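Local coordinates for protein mandalate racemase/muconate lactonizing enzyme (PDB 4E4U) that probably catalyses the racemisation or a related proton-abstraction reaction of a carboxylate substrate, as an enolase-superfamily member of the mandelate racemase/muconate lactonizing group, at residues A[4-9]-A[56-61]; A[19-24]-A[379-384]; A[86-91]-A[283-288]. All blocks are in the same frame, centred on the assembly; numbering follows the deposited sequence.

Contact 1 (A[4-9]-A[56-61])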
# COMPACT_ATOMS: atom_id res chain seq x y z
N VAL A 4 11.43 -4.99 -50.22
CA VAL A 4 12.36 -5.89 -50.90
C VAL A 4 13.83 -5.52 -50.70
O VAL A 4 14.71 -6.33 -51.00
CB VAL A 4 12.06 -6.01 -52.41
CG1 VAL A 4 10.67 -6.61 -52.62
CG2 VAL A 4 12.18 -4.66 -53.11
N SER A 5 14.11 -4.32 -50.20
CA SER A 5 15.51 -3.92 -50.04
C SER A 5 15.72 -2.84 -48.98
O SER A 5 14.81 -2.08 -48.65
CB SER A 5 16.10 -3.45 -51.37
OG SER A 5 15.47 -2.26 -51.81
N LEU A 6 16.95 -2.80 -48.49
CA LEU A 6 17.38 -1.86 -47.47
C LEU A 6 18.72 -1.26 -47.86
O LEU A 6 19.60 -1.97 -48.38
CB LEU A 6 17.57 -2.60 -46.14
CG LEU A 6 18.52 -1.93 -45.14
CD1 LEU A 6 17.84 -0.77 -44.47
CD2 LEU A 6 19.06 -2.92 -44.12
N GLU A 7 18.89 0.04 -47.62
CA GLU A 7 20.19 0.68 -47.63
C GLU A 7 20.39 1.37 -46.30
O GLU A 7 19.48 2.02 -45.79
CB GLU A 7 20.27 1.76 -48.71
CG GLU A 7 20.15 1.30 -50.14
CD GLU A 7 20.18 2.47 -51.11
OE1 GLU A 7 20.36 3.63 -50.65
OE2 GLU A 7 20.02 2.25 -52.33
N THR A 8 21.59 1.24 -45.73
CA THR A 8 21.94 1.94 -44.50
C THR A 8 22.95 3.04 -44.81
O THR A 8 23.94 2.80 -45.51
CB THR A 8 22.54 0.97 -43.48
OG1 THR A 8 21.55 -0.00 -43.13
CG2 THR A 8 22.98 1.71 -42.22
N HIS A 9 22.70 4.23 -44.30
CA HIS A 9 23.60 5.36 -44.49
C HIS A 9 23.91 5.98 -43.15
O HIS A 9 23.03 6.58 -42.52
CB HIS A 9 22.97 6.39 -45.43
CG HIS A 9 22.66 5.85 -46.79
ND1 HIS A 9 23.61 5.75 -47.78
CD2 HIS A 9 21.51 5.37 -47.32
CE1 HIS A 9 23.06 5.23 -48.86
NE2 HIS A 9 21.79 4.99 -48.61
N ASP A 56 21.09 -7.66 -40.17
CA ASP A 56 20.57 -8.86 -39.53
C ASP A 56 19.09 -8.73 -39.18
O ASP A 56 18.29 -9.62 -39.47
CB ASP A 56 21.39 -9.17 -38.28
CG ASP A 56 21.06 -10.53 -37.69
OD1 ASP A 56 21.51 -11.54 -38.27
OD2 ASP A 56 20.35 -10.58 -36.66
N VAL A 57 18.72 -7.61 -38.56
CA VAL A 57 17.34 -7.39 -38.17
C VAL A 57 16.44 -7.34 -39.40
O VAL A 57 15.37 -7.93 -39.44
CB VAL A 57 17.19 -6.09 -37.36
CG1 VAL A 57 15.73 -5.83 -37.01
CG2 VAL A 57 18.04 -6.16 -36.09
N PHE A 58 16.89 -6.61 -40.41
CA PHE A 58 16.12 -6.47 -41.64
C PHE A 58 15.88 -7.83 -42.31
O PHE A 58 14.74 -8.17 -42.66
CB PHE A 58 16.84 -5.54 -42.62
CG PHE A 58 16.18 -5.48 -43.96
CD1 PHE A 58 15.00 -4.77 -44.13
CD2 PHE A 58 16.73 -6.14 -45.05
CE1 PHE A 58 14.38 -4.72 -45.36
CE2 PHE A 58 16.11 -6.09 -46.29
CZ PHE A 58 14.93 -5.37 -46.44
N GLU A 59 16.94 -8.61 -42.46
CA GLU A 59 16.82 -9.90 -43.12
C GLU A 59 15.87 -10.84 -42.38
O GLU A 59 15.03 -11.49 -43.01
CB GLU A 59 18.20 -10.55 -43.27
CG GLU A 59 19.10 -9.85 -44.26
CD GLU A 59 20.55 -10.26 -44.13
OE1 GLU A 59 20.86 -11.12 -43.27
OE2 GLU A 59 21.39 -9.72 -44.88
N ARG A 60 15.97 -10.89 -41.06
CA ARG A 60 15.17 -11.83 -40.28
C ARG A 60 13.73 -11.40 -40.12
O ARG A 60 12.84 -12.24 -40.12
CB ARG A 60 15.78 -12.05 -38.88
CG ARG A 60 17.13 -12.70 -38.91
CD ARG A 60 17.70 -12.86 -37.50
NE ARG A 60 19.12 -13.14 -37.62
CZ ARG A 60 19.62 -14.33 -37.91
NH1 ARG A 60 18.82 -15.37 -38.07
NH2 ARG A 60 20.94 -14.48 -38.03
N HIS A 61 13.49 -10.09 -39.99
CA HIS A 61 12.21 -9.63 -39.47
C HIS A 61 11.41 -8.71 -40.39
O HIS A 61 10.27 -8.40 -40.07
CB HIS A 61 12.39 -8.96 -38.09
CG HIS A 61 13.10 -9.82 -37.10
ND1 HIS A 61 12.63 -11.05 -36.69
CD2 HIS A 61 14.26 -9.62 -36.42
CE1 HIS A 61 13.46 -11.57 -35.82
NE2 HIS A 61 14.46 -10.73 -35.62

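Contact 2 (A[19-24]-A[379-384])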
# COMPACT_ATOMS: atom_id res chain seq x y z
N GLY A 19 23.95 17.88 -32.64
CA GLY A 19 23.10 16.73 -32.85
C GLY A 19 23.88 15.43 -32.82
O GLY A 19 23.35 14.38 -33.16
N GLY A 20 25.15 15.51 -32.42
CA GLY A 20 25.94 14.31 -32.20
C GLY A 20 26.97 14.01 -33.27
O GLY A 20 27.16 14.79 -34.20
N MET A 21 27.64 12.86 -33.15
CA MET A 21 28.73 12.52 -34.05
C MET A 21 28.28 11.95 -35.40
O MET A 21 28.94 12.17 -36.41
CB MET A 21 29.68 11.53 -33.37
CG MET A 21 30.29 12.03 -32.07
SD MET A 21 31.12 13.62 -32.27
CE MET A 21 32.37 13.21 -33.47
N TYR A 22 27.19 11.20 -35.41
CA TYR A 22 26.73 10.58 -36.65
C TYR A 22 25.25 10.29 -36.55
O TYR A 22 24.71 10.14 -35.45
CB TYR A 22 27.50 9.28 -36.96
CG TYR A 22 27.53 8.32 -35.80
CD1 TYR A 22 26.46 7.46 -35.56
CD2 TYR A 22 28.60 8.29 -34.92
CE1 TYR A 22 26.47 6.59 -34.47
CE2 TYR A 22 28.62 7.43 -33.84
CZ TYR A 22 27.55 6.59 -33.62
OH TYR A 22 27.59 5.75 -32.53
N TRP A 23 24.59 10.23 -37.70
CA TRP A 23 23.18 9.88 -37.77
C TRP A 23 23.02 8.61 -38.59
O TRP A 23 23.65 8.45 -39.63
CB TRP A 23 22.37 11.02 -38.38
CG TRP A 23 22.45 12.29 -37.59
CD1 TRP A 23 22.65 12.42 -36.24
CD2 TRP A 23 22.36 13.63 -38.10
NE1 TRP A 23 22.68 13.75 -35.88
CE2 TRP A 23 22.50 14.51 -37.01
CE3 TRP A 23 22.17 14.17 -39.38
CZ2 TRP A 23 22.47 15.90 -37.16
CZ3 TRP A 23 22.13 15.55 -39.53
CH2 TRP A 23 22.28 16.40 -38.42
N ILE A 24 22.18 7.70 -38.09
CA ILE A 24 21.99 6.41 -38.73
C ILE A 24 20.67 6.39 -39.49
O ILE A 24 19.60 6.36 -38.87
CB ILE A 24 21.98 5.27 -37.68
CG1 ILE A 24 23.24 5.31 -36.82
CG2 ILE A 24 21.83 3.93 -38.37
CD1 ILE A 24 23.19 4.36 -35.63
N THR A 379 29.70 10.46 -45.88
CA THR A 379 29.93 9.09 -45.48
C THR A 379 31.27 8.68 -46.07
O THR A 379 31.61 9.11 -47.17
CB THR A 379 28.81 8.15 -45.99
OG1 THR A 379 28.74 8.22 -47.42
CG2 THR A 379 27.46 8.55 -45.42
N PRO A 380 32.04 7.84 -45.36
CA PRO A 380 31.71 7.22 -44.08
C PRO A 380 32.15 8.05 -42.87
O PRO A 380 32.97 8.96 -42.99
CB PRO A 380 32.52 5.93 -44.11
CG PRO A 380 33.76 6.31 -44.86
CD PRO A 380 33.32 7.34 -45.89
N TYR A 381 31.58 7.74 -41.71
CA TYR A 381 32.06 8.28 -40.44
C TYR A 381 33.33 7.53 -40.06
O TYR A 381 33.37 6.30 -40.10
CB TYR A 381 30.98 8.10 -39.37
CG TYR A 381 31.43 8.45 -37.96
CD1 TYR A 381 31.62 9.77 -37.57
CD2 TYR A 381 31.63 7.45 -37.02
CE1 TYR A 381 32.01 10.08 -36.29
CE2 TYR A 381 32.03 7.76 -35.72
CZ TYR A 381 32.21 9.07 -35.37
OH TYR A 381 32.61 9.39 -34.09
N THR A 382 34.39 8.26 -39.72
CA THR A 382 35.66 7.63 -39.39
C THR A 382 36.10 8.01 -37.99
O THR A 382 37.25 7.78 -37.60
CB THR A 382 36.77 8.04 -40.38
OG1 THR A 382 36.95 9.46 -40.31
CG2 THR A 382 36.40 7.64 -41.80
N GLY A 383 35.18 8.59 -37.23
CA GLY A 383 35.49 9.03 -35.89
C GLY A 383 35.63 7.90 -34.90
O GLY A 383 35.08 6.81 -35.08
N GLU A 384 36.36 8.18 -33.83
CA GLU A 384 36.62 7.21 -32.77
C GLU A 384 35.46 7.09 -31.77
O GLU A 384 35.31 6.07 -31.11
CB GLU A 384 37.90 7.61 -32.03
CG GLU A 384 37.91 9.06 -31.48
CD GLU A 384 38.07 10.12 -32.57
OE1 GLU A 384 38.43 9.77 -33.72
OE2 GLU A 384 37.83 11.32 -32.28

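Contact 3 (A[86-91]-A[283-288])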
# COMPACT_ATOMS: atom_id res chain seq x y z
N PRO A 86 12.67 -5.75 -23.50
CA PRO A 86 13.37 -4.76 -24.33
C PRO A 86 14.87 -5.01 -24.49
O PRO A 86 15.57 -5.16 -23.48
CB PRO A 86 13.12 -3.45 -23.59
CG PRO A 86 11.82 -3.68 -22.88
CD PRO A 86 11.89 -5.12 -22.43
N ASP A 87 15.34 -5.07 -25.73
CA ASP A 87 16.76 -5.02 -26.06
C ASP A 87 16.97 -3.64 -26.68
O ASP A 87 16.45 -3.34 -27.76
CB ASP A 87 17.15 -6.14 -27.03
CG ASP A 87 18.61 -6.05 -27.47
OD1 ASP A 87 19.01 -4.99 -28.01
OD2 ASP A 87 19.36 -7.05 -27.28
N LEU A 88 17.72 -2.79 -25.98
CA LEU A 88 17.78 -1.37 -26.32
C LEU A 88 18.25 -1.11 -27.77
O LEU A 88 17.67 -0.28 -28.47
CB LEU A 88 18.70 -0.65 -25.33
CG LEU A 88 18.79 0.87 -25.46
CD1 LEU A 88 17.47 1.54 -25.10
CD2 LEU A 88 19.90 1.38 -24.57
N THR A 89 19.28 -1.81 -28.21
CA THR A 89 19.76 -1.61 -29.57
C THR A 89 18.74 -2.10 -30.59
O THR A 89 18.49 -1.43 -31.59
CB THR A 89 21.14 -2.25 -29.80
OG1 THR A 89 22.11 -1.62 -28.95
CG2 THR A 89 21.58 -2.11 -31.25
N MET A 90 18.14 -3.26 -30.32
CA MET A 90 17.13 -3.80 -31.23
C MET A 90 15.96 -2.83 -31.36
O MET A 90 15.44 -2.63 -32.45
CB MET A 90 16.62 -5.16 -30.75
CG MET A 90 15.43 -5.69 -31.54
SD MET A 90 15.76 -5.92 -33.31
CE MET A 90 16.11 -7.68 -33.33
N MET A 91 15.56 -2.23 -30.25
CA MET A 91 14.45 -1.30 -30.30
C MET A 91 14.79 -0.06 -31.12
O MET A 91 13.95 0.45 -31.86
CB MET A 91 13.98 -0.94 -28.90
CG MET A 91 13.28 -2.10 -28.18
SD MET A 91 11.75 -2.66 -28.97
CE MET A 91 12.31 -4.02 -29.99
N VAL A 283 11.35 8.87 -30.75
CA VAL A 283 10.64 7.96 -31.66
C VAL A 283 11.57 6.99 -32.37
O VAL A 283 11.13 5.95 -32.85
CB VAL A 283 9.77 8.70 -32.71
CG1 VAL A 283 8.68 9.51 -32.03
CG2 VAL A 283 10.63 9.61 -33.60
N ALA A 284 12.85 7.35 -32.45
CA ALA A 284 13.87 6.51 -33.08
C ALA A 284 14.51 5.51 -32.11
O ALA A 284 15.40 4.75 -32.49
CB ALA A 284 14.93 7.37 -33.76
N ARG A 285 14.05 5.50 -30.86
CA ARG A 285 14.51 4.54 -29.85
C ARG A 285 13.39 3.66 -29.28
O ARG A 285 13.63 2.50 -28.93
CB ARG A 285 15.21 5.26 -28.69
CG ARG A 285 15.34 4.44 -27.41
CD ARG A 285 16.33 5.06 -26.45
NE ARG A 285 17.69 4.68 -26.80
CZ ARG A 285 18.79 5.33 -26.43
NH1 ARG A 285 18.71 6.46 -25.72
NH2 ARG A 285 19.98 4.86 -26.78
N VAL A 286 12.18 4.20 -29.15
CA VAL A 286 11.16 3.50 -28.35
C VAL A 286 10.50 2.31 -29.02
O VAL A 286 9.81 1.54 -28.35
CB VAL A 286 10.05 4.46 -27.82
CG1 VAL A 286 10.65 5.50 -26.89
CG2 VAL A 286 9.26 5.09 -28.96
N GLY A 287 10.69 2.16 -30.33
CA GLY A 287 10.07 1.08 -31.07
C GLY A 287 9.34 1.51 -32.33
O GLY A 287 8.77 0.67 -33.04
N GLY A 288 9.36 2.81 -32.62
CA GLY A 288 8.73 3.34 -33.83
C GLY A 288 7.52 4.18 -33.52
O GLY A 288 7.23 4.48 -32.36
O HOH W 1 18.33 2.56 -28.58

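Contact 1 (A[4-9]-A[56-61])
L6 lays its CB over the middle of the face of F58, 3.6 Å from the ring centroid of F58 and only 3° off the ring normal, a CH-pi contact. All six ring carbons are nearly equidistant from that one atom. L6 CD2 reaches past the ring to F58 CB at 3.7 Å, the two side chains sliding by each other in opposite directions. F58 CG is anti to the backbone N (chi1 174°), which carries the ring out to the strand, where F58 CZ comes 3.7 Å from S5 C; V4 C lies near the ring plane at the edge. V4 and S5 form a classic beta bulge facing K29. L6 and the buried F58 ring carry most of the tight packing, with backbone atoms of S5 at the ring's far end. The solvent side is looser: on the strand E7 is exposed, its OE1 accepting from H9 NE2 at 2.8 Å close to the imidazole plane. D56 and R60 pair along the helix toward the second subunit, NE and NH2 of R60 gripping the carboxylate side-on. In the N-terminal domain of the enolase superfamily, the antiparallel meander is backed by helices in this way: strand 3-12 is an outermost strand of the sheet within this chain, L6 also touches V26 and L28 of strand 22-30 and I54 of helix 47-61, and V57 turns to helix 88-109.

Contact 2 (A[19-24]-A[379-384])
G19 O is gripped by two donors, W23 NE1 at 2.9 Å, standing above the carbonyl plane, and H387 NE2, whose ring meets that of Y22, the residue that packs on Y381 across the contact. G19 lies in the loop that leads into the strand. Y381 CG stands anti to the backbone N (chi1 172°), pushing the ring toward the strand between two neighbours. Y22 CD2 lies 3.5 Å above one face of the Y381 ring, offset toward the rim, and G383 N sits 3.4 Å above the centre of the opposite face. The two tyrosine rings are inclined by 52°, their centroids 4.9 Å apart. This is the capping domain of the enolase superfamily, in which a C-terminal segment beyond the barrel comes back to pack on the N-terminal meander; here it meets the start of the central strand 22-30. The hydroxyl of Y381 is hydrogen-bonded to R385 O, with M21 packed alongside: M21 CB is 3.7 Å and M21 CE 3.9 Å from Y381 OH. Bends at chi2 and chi3 curl the methionine so that its methyl end returns to the phenol oxygen. Y381 and Y22 both touch P47 at the start of helix 47-61.

Contact 3 (A[86-91]-A[283-288])
The guanidinium of R285 meets L88 obliquely, L88 CD1 approaching NE of R285 to 3.6 Å, and has a water in its plane at the edge. That water accepts from R285 NE at 2.8 Å and donates to L88 O at 2.9 Å, bridging a helix carbonyl to the arginine. A bend at chi3 (-83°) brings the group across the leucine, and NH1 of R285 is bonded to E259 O. Farther along, M91 CB rests 3.5 Å from R285 O, and the backbones approach at M91 O and G287 N, 4.0 Å apart. This is a joint between domains: the first turn of helix 88-109, in the N-terminal domain, docks on the loop that leads from barrel strand 278-279 to helix 289-301, with G288 as N-cap of the latter. S95 OG ties the two together, hydrogen-bonded to both M91 O and G287 N. At the start of helix 88-109, D87 is the N-cap, its OD1 accepting from M90 N at 3.0 Å, while its OD2 is hydrogen-bonded to T89 of the second subunit.

Contacts 1 and 3 touch directly, V57 CG2 packing 3.6 Å from M90 SD, with their centres 16 Å apart. Contact 2 stands 20 Å from contact 1 and 19 Å from contact 3, centre to centre, and touches neither, though it shares the three-stranded sheet with contact 1 through neighbouring strands 3-12 and 22-30. All three reach the second subunit, and the segments of contacts 1 and 2 are also joined between subunits, by a hydrogen bond from R60 NH1 of one copy to E384 O of the other. Of the three, contact 3 joins the N-terminal domain to the barrel. The dimercaptobutanediol site, formed by Y132, C151, E154, N155 and L158, uses no residue of the three contacts.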